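Local coordinates for protein Na Glutathione S-transferase 1 (Necator americanus, PDB 2ON7) that probably catalyses the conjugation of reduced glutathione to electrophilic compounds, as a glutathione S-transferase of the human hookworm Necator americanus, at residues P127-F132 with P172-G177; D93-Y98 with S161-T166. All coordinates share one frame; numbering follows the deposited sequence.

In the fold
Both contacts lie in the helical C-terminal domain of this glutathione S-transferase, their centres about 11 Å apart. Contact 2 is deep in the core, about 6 Å from the chain centre, and joins helix 82-109 to helix 155-168 through aromatic rings. Contact 1, about 17 Å from that centre and only partly buried, ties helix 117-141 to the loop after helix 155-168; here an arginine binds a backbone carbonyl. The two meet directly: the F174 ring packs against Y98, with F174 CZ 3.3 Å from Y98 OH, and F132 stacks on the Y98 ring. Contact 1 pairs a charged arginine with a ring and a carbonyl, whereas contact 2 is aromatic throughout.

Contact 1: P127-F132 with P172-G177; sequences PARDKF and PEFLEG
R129 on a turn of helix 117-141 and F174 in the loop before helix 179-189 bring the two backbones closest, 8.5 Å from R129 CA to F174 CA, while the loop folds through a type I beta turn from E173 to E176. The R129 and F174 side chains run antiparallel alongside one another, guanidinium and ring planes 37° apart. The R129 methylenes pass one end of the F174 ring, with R129 CD 3.3 Å from F174 CE1 and R129 CG 3.7 Å from F174 CZ. With CG anti to the backbone N (chi1 161°) and a bend at chi3, the arginine carries its guanidinium beyond the ring to the loop backbone. There R129 NH1 donates to F174 O at 2.9 Å (N-H...O 147°), well above the plane of that carbonyl. On the helix side R129 NH2 makes a salt bridge with D130 OD1 at 2.6 Å, and R129 NE adds a weak bond to the same oxygen, which also bonds Y178 OH. The F174 ring itself is buried among L125, F133, M167 and L168. The guanidinium is thus gripped by both helix and loop, and the neighbouring aspartate probably balances its charge while it satisfies a loop carbonyl.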
# COMPACT_ATOMS: atom_id res chain seq x y z
N PRO A 127 1.58 -16.19 -14.57
CA PRO A 127 0.28 -15.50 -14.42
C PRO A 127 0.38 -14.11 -13.77
O PRO A 127 0.14 -13.09 -14.45
CB PRO A 127 -0.53 -16.46 -13.55
CG PRO A 127 0.03 -17.82 -13.89
CD PRO A 127 1.50 -17.61 -14.18
N ALA A 128 0.74 -14.04 -12.49
CA ALA A 128 0.86 -12.78 -11.79
C ALA A 128 1.59 -11.68 -12.59
O ALA A 128 1.27 -10.50 -12.47
CB ALA A 128 1.57 -13.00 -10.44
N ARG A 129 2.59 -12.06 -13.36
CA ARG A 129 3.43 -11.09 -14.06
C ARG A 129 2.70 -10.56 -15.30
O ARG A 129 2.91 -9.41 -15.72
CB ARG A 129 4.75 -11.74 -14.46
CG ARG A 129 5.43 -10.97 -15.53
CD ARG A 129 6.27 -11.82 -16.43
NE ARG A 129 5.44 -12.69 -17.22
CZ ARG A 129 5.85 -13.37 -18.28
NH1 ARG A 129 7.12 -13.30 -18.69
NH2 ARG A 129 4.98 -14.13 -18.92
N ASP A 130 1.89 -11.44 -15.89
CA ASP A 130 1.12 -11.15 -17.10
C ASP A 130 0.06 -10.12 -16.79
O ASP A 130 -0.15 -9.15 -17.53
CB ASP A 130 0.46 -12.43 -17.62
CG ASP A 130 1.47 -13.46 -18.17
OD1 ASP A 130 2.65 -13.14 -18.40
OD2 ASP A 130 1.07 -14.61 -18.35
N LYS A 131 -0.60 -10.29 -15.66
CA LYS A 131 -1.58 -9.31 -15.29
C LYS A 131 -0.84 -8.01 -15.01
O LYS A 131 -1.18 -6.99 -15.60
CB LYS A 131 -2.40 -9.75 -14.08
CG LYS A 131 -3.47 -8.77 -13.68
CD LYS A 131 -4.39 -9.34 -12.59
CE LYS A 131 -3.74 -9.24 -11.23
NZ LYS A 131 -4.59 -9.91 -10.21
N PHE A 132 0.19 -8.05 -14.17
CA PHE A 132 0.87 -6.83 -13.79
C PHE A 132 1.45 -6.07 -14.98
O PHE A 132 1.22 -4.86 -15.12
CB PHE A 132 1.93 -7.09 -12.72
CG PHE A 132 2.67 -5.84 -12.29
CD1 PHE A 132 4.07 -5.82 -12.31
CD2 PHE A 132 1.98 -4.71 -11.86
CE1 PHE A 132 4.77 -4.70 -11.93
CE2 PHE A 132 2.67 -3.57 -11.43
CZ PHE A 132 4.08 -3.58 -11.48
N PRO A 172 15.71 -15.42 -16.59
CA PRO A 172 16.30 -14.78 -17.79
C PRO A 172 15.28 -14.31 -18.86
O PRO A 172 15.53 -13.32 -19.54
CB PRO A 172 17.26 -15.87 -18.35
CG PRO A 172 16.83 -17.17 -17.69
CD PRO A 172 16.31 -16.74 -16.33
N GLU A 173 14.16 -15.02 -19.01
CA GLU A 173 13.11 -14.64 -19.98
C GLU A 173 11.90 -13.92 -19.35
O GLU A 173 10.76 -14.13 -19.79
CB GLU A 173 12.64 -15.85 -20.78
CG GLU A 173 12.99 -17.18 -20.17
CD GLU A 173 12.27 -17.43 -18.86
OE1 GLU A 173 12.93 -17.58 -17.80
OE2 GLU A 173 11.04 -17.50 -18.91
N PHE A 174 12.16 -13.04 -18.37
CA PHE A 174 11.08 -12.41 -17.63
C PHE A 174 10.29 -11.36 -18.45
O PHE A 174 9.07 -11.19 -18.27
CB PHE A 174 11.61 -11.81 -16.31
CG PHE A 174 10.53 -11.47 -15.35
CD1 PHE A 174 9.61 -12.45 -14.95
CD2 PHE A 174 10.43 -10.19 -14.81
CE1 PHE A 174 8.60 -12.14 -14.06
CE2 PHE A 174 9.45 -9.88 -13.89
CZ PHE A 174 8.52 -10.83 -13.54
N LEU A 175 10.99 -10.70 -19.37
CA LEU A 175 10.41 -9.58 -20.09
C LEU A 175 9.97 -9.99 -21.48
O LEU A 175 9.62 -9.15 -22.31
CB LEU A 175 11.40 -8.43 -20.13
CG LEU A 175 11.92 -8.03 -18.75
CD1 LEU A 175 12.73 -6.74 -18.90
CD2 LEU A 175 10.81 -7.84 -17.65
N GLU A 176 9.96 -11.31 -21.72
CA GLU A 176 9.67 -11.91 -23.01
C GLU A 176 8.51 -11.26 -23.81
O GLU A 176 8.69 -10.82 -24.95
CB GLU A 176 9.49 -13.43 -22.89
CG GLU A 176 10.76 -14.24 -23.17
CD GLU A 176 10.54 -15.74 -23.55
OE1 GLU A 176 9.44 -16.30 -23.41
OE2 GLU A 176 11.52 -16.39 -23.98
N GLY A 177 7.31 -11.22 -23.24
CA GLY A 177 6.18 -10.73 -24.05
C GLY A 177 5.92 -9.24 -23.90
O GLY A 177 4.85 -8.76 -24.22

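Contact 2: D93-Y98 with S161-T166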
# COMPACT_ATOMS: atom_id res chain seq x y z
N ASP A 93 0.98 0.44 -5.46
CA ASP A 93 0.08 -0.48 -4.75
C ASP A 93 -0.30 -1.70 -5.62
O ASP A 93 -0.52 -2.82 -5.11
CB ASP A 93 -1.24 0.24 -4.37
CG ASP A 93 -1.17 1.04 -3.07
OD1 ASP A 93 -0.16 0.98 -2.33
OD2 ASP A 93 -2.18 1.73 -2.78
N GLN A 94 -0.43 -1.46 -6.92
CA GLN A 94 -0.70 -2.54 -7.88
C GLN A 94 0.50 -3.44 -7.96
O GLN A 94 0.36 -4.66 -7.91
CB GLN A 94 -1.03 -1.98 -9.28
CG GLN A 94 -1.48 -3.01 -10.32
CD GLN A 94 -2.78 -3.73 -9.97
OE1 GLN A 94 -3.58 -3.27 -9.12
NE2 GLN A 94 -3.00 -4.87 -10.63
N TYR A 95 1.68 -2.82 -8.11
CA TYR A 95 2.96 -3.51 -7.94
C TYR A 95 3.07 -4.34 -6.64
O TYR A 95 3.56 -5.46 -6.66
CB TYR A 95 4.11 -2.52 -8.06
CG TYR A 95 5.42 -3.10 -7.60
CD1 TYR A 95 6.21 -3.89 -8.45
CD2 TYR A 95 5.89 -2.84 -6.32
CE1 TYR A 95 7.44 -4.42 -8.00
CE2 TYR A 95 7.08 -3.36 -5.86
CZ TYR A 95 7.86 -4.13 -6.71
OH TYR A 95 9.04 -4.64 -6.21
N SER A 96 2.66 -3.78 -5.51
CA SER A 96 2.66 -4.53 -4.23
C SER A 96 1.71 -5.72 -4.20
O SER A 96 2.09 -6.76 -3.69
CB SER A 96 2.36 -3.59 -3.07
OG SER A 96 3.16 -2.46 -3.31
N ASP A 97 0.51 -5.57 -4.75
CA ASP A 97 -0.45 -6.68 -4.92
C ASP A 97 0.22 -7.84 -5.68
O ASP A 97 0.10 -9.03 -5.29
CB ASP A 97 -1.70 -6.25 -5.75
CG ASP A 97 -2.67 -5.30 -4.99
OD1 ASP A 97 -2.42 -4.94 -3.83
OD2 ASP A 97 -3.70 -4.89 -5.59
N TYR A 98 0.88 -7.47 -6.78
CA TYR A 98 1.62 -8.39 -7.59
C TYR A 98 2.64 -9.15 -6.73
O TYR A 98 2.66 -10.38 -6.72
CB TYR A 98 2.28 -7.62 -8.73
CG TYR A 98 3.56 -8.21 -9.24
CD1 TYR A 98 3.55 -9.32 -10.10
CD2 TYR A 98 4.78 -7.65 -8.91
CE1 TYR A 98 4.75 -9.85 -10.61
CE2 TYR A 98 5.96 -8.17 -9.40
CZ TYR A 98 5.95 -9.27 -10.24
OH TYR A 98 7.15 -9.78 -10.72
N SER A 161 11.43 -0.62 -12.40
CA SER A 161 12.69 -0.86 -13.10
C SER A 161 13.66 -1.75 -12.26
O SER A 161 14.14 -2.76 -12.73
CB SER A 161 13.33 0.43 -13.56
OG SER A 161 13.72 1.20 -12.47
N GLU A 162 13.90 -1.39 -11.02
CA GLU A 162 14.74 -2.19 -10.13
C GLU A 162 14.24 -3.64 -9.90
O GLU A 162 15.03 -4.58 -9.82
CB GLU A 162 14.90 -1.45 -8.79
CG GLU A 162 15.59 -2.27 -7.68
CD GLU A 162 17.02 -2.61 -8.05
OE1 GLU A 162 17.75 -1.71 -8.55
OE2 GLU A 162 17.41 -3.78 -7.84
N HIS A 163 12.94 -3.83 -9.76
CA HIS A 163 12.43 -5.19 -9.63
C HIS A 163 12.68 -6.05 -10.86
O HIS A 163 13.08 -7.20 -10.74
CB HIS A 163 10.96 -5.20 -9.26
CG HIS A 163 10.38 -6.57 -9.16
ND1 HIS A 163 9.59 -7.13 -10.15
CD2 HIS A 163 10.50 -7.52 -8.19
CE1 HIS A 163 9.23 -8.34 -9.77
NE2 HIS A 163 9.77 -8.61 -8.60
N ASN A 164 12.46 -5.49 -12.04
CA ASN A 164 12.67 -6.19 -13.29
C ASN A 164 14.13 -6.63 -13.47
O ASN A 164 14.41 -7.76 -13.88
CB ASN A 164 12.20 -5.30 -14.46
CG ASN A 164 10.70 -5.11 -14.46
OD1 ASN A 164 10.16 -4.25 -15.18
ND2 ASN A 164 10.01 -5.94 -13.66
N ALA A 165 15.02 -5.71 -13.13
CA ALA A 165 16.45 -5.92 -13.19
C ALA A 165 16.81 -7.11 -12.29
O ALA A 165 17.37 -8.09 -12.75
CB ALA A 165 17.13 -4.67 -12.77
N THR A 166 16.43 -7.05 -11.03
CA THR A 166 16.55 -8.19 -10.09
C THR A 166 15.97 -9.52 -10.65
O THR A 166 16.67 -10.54 -10.67
CB THR A 166 15.89 -7.85 -8.73
OG1 THR A 166 16.56 -6.74 -8.14
CG2 THR A 166 15.91 -9.06 -7.77
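Y95 presents its CE1 edge to one face of the H163 imidazole, an edge-to-face pair with centroids 5.5 Å apart and planes at 77°; Y95 CE1 is 3.8 Å from H163 CG, and Y95 OH lies 3.6 Å from H163 CB. Y98 comes from the opposite direction to H163 and forms an oblique pair with it, centroids 5.3 Å apart and planes at 85°. The orientation of the H163 ring and its fit against the Y98 hydroxyl are doubtful. In all three side chains the first torsion swings the ring away from its own backbone nitrogen (chi1 178° for H163), which directs the rings toward the facing helix. This aromatic cluster joins helix 82-109 to helix 155-168, buried in the helical domain that follows the thioredoxin-like one in glutathione S-transferases, near the centre of the chain. R99, on the same helix as the tyrosines, packs against H163, and its NE hydrogen-bonds Y95 OH. Also on helix 82-109, D97 OD2 and, weakly, Q94 OE1 accept from Q63 of the second subunit. Within helix 155-168, T166 OG1 donates to E162 O at 3.1 Å, and T166 N reaches that oxygen from the other face of its plane.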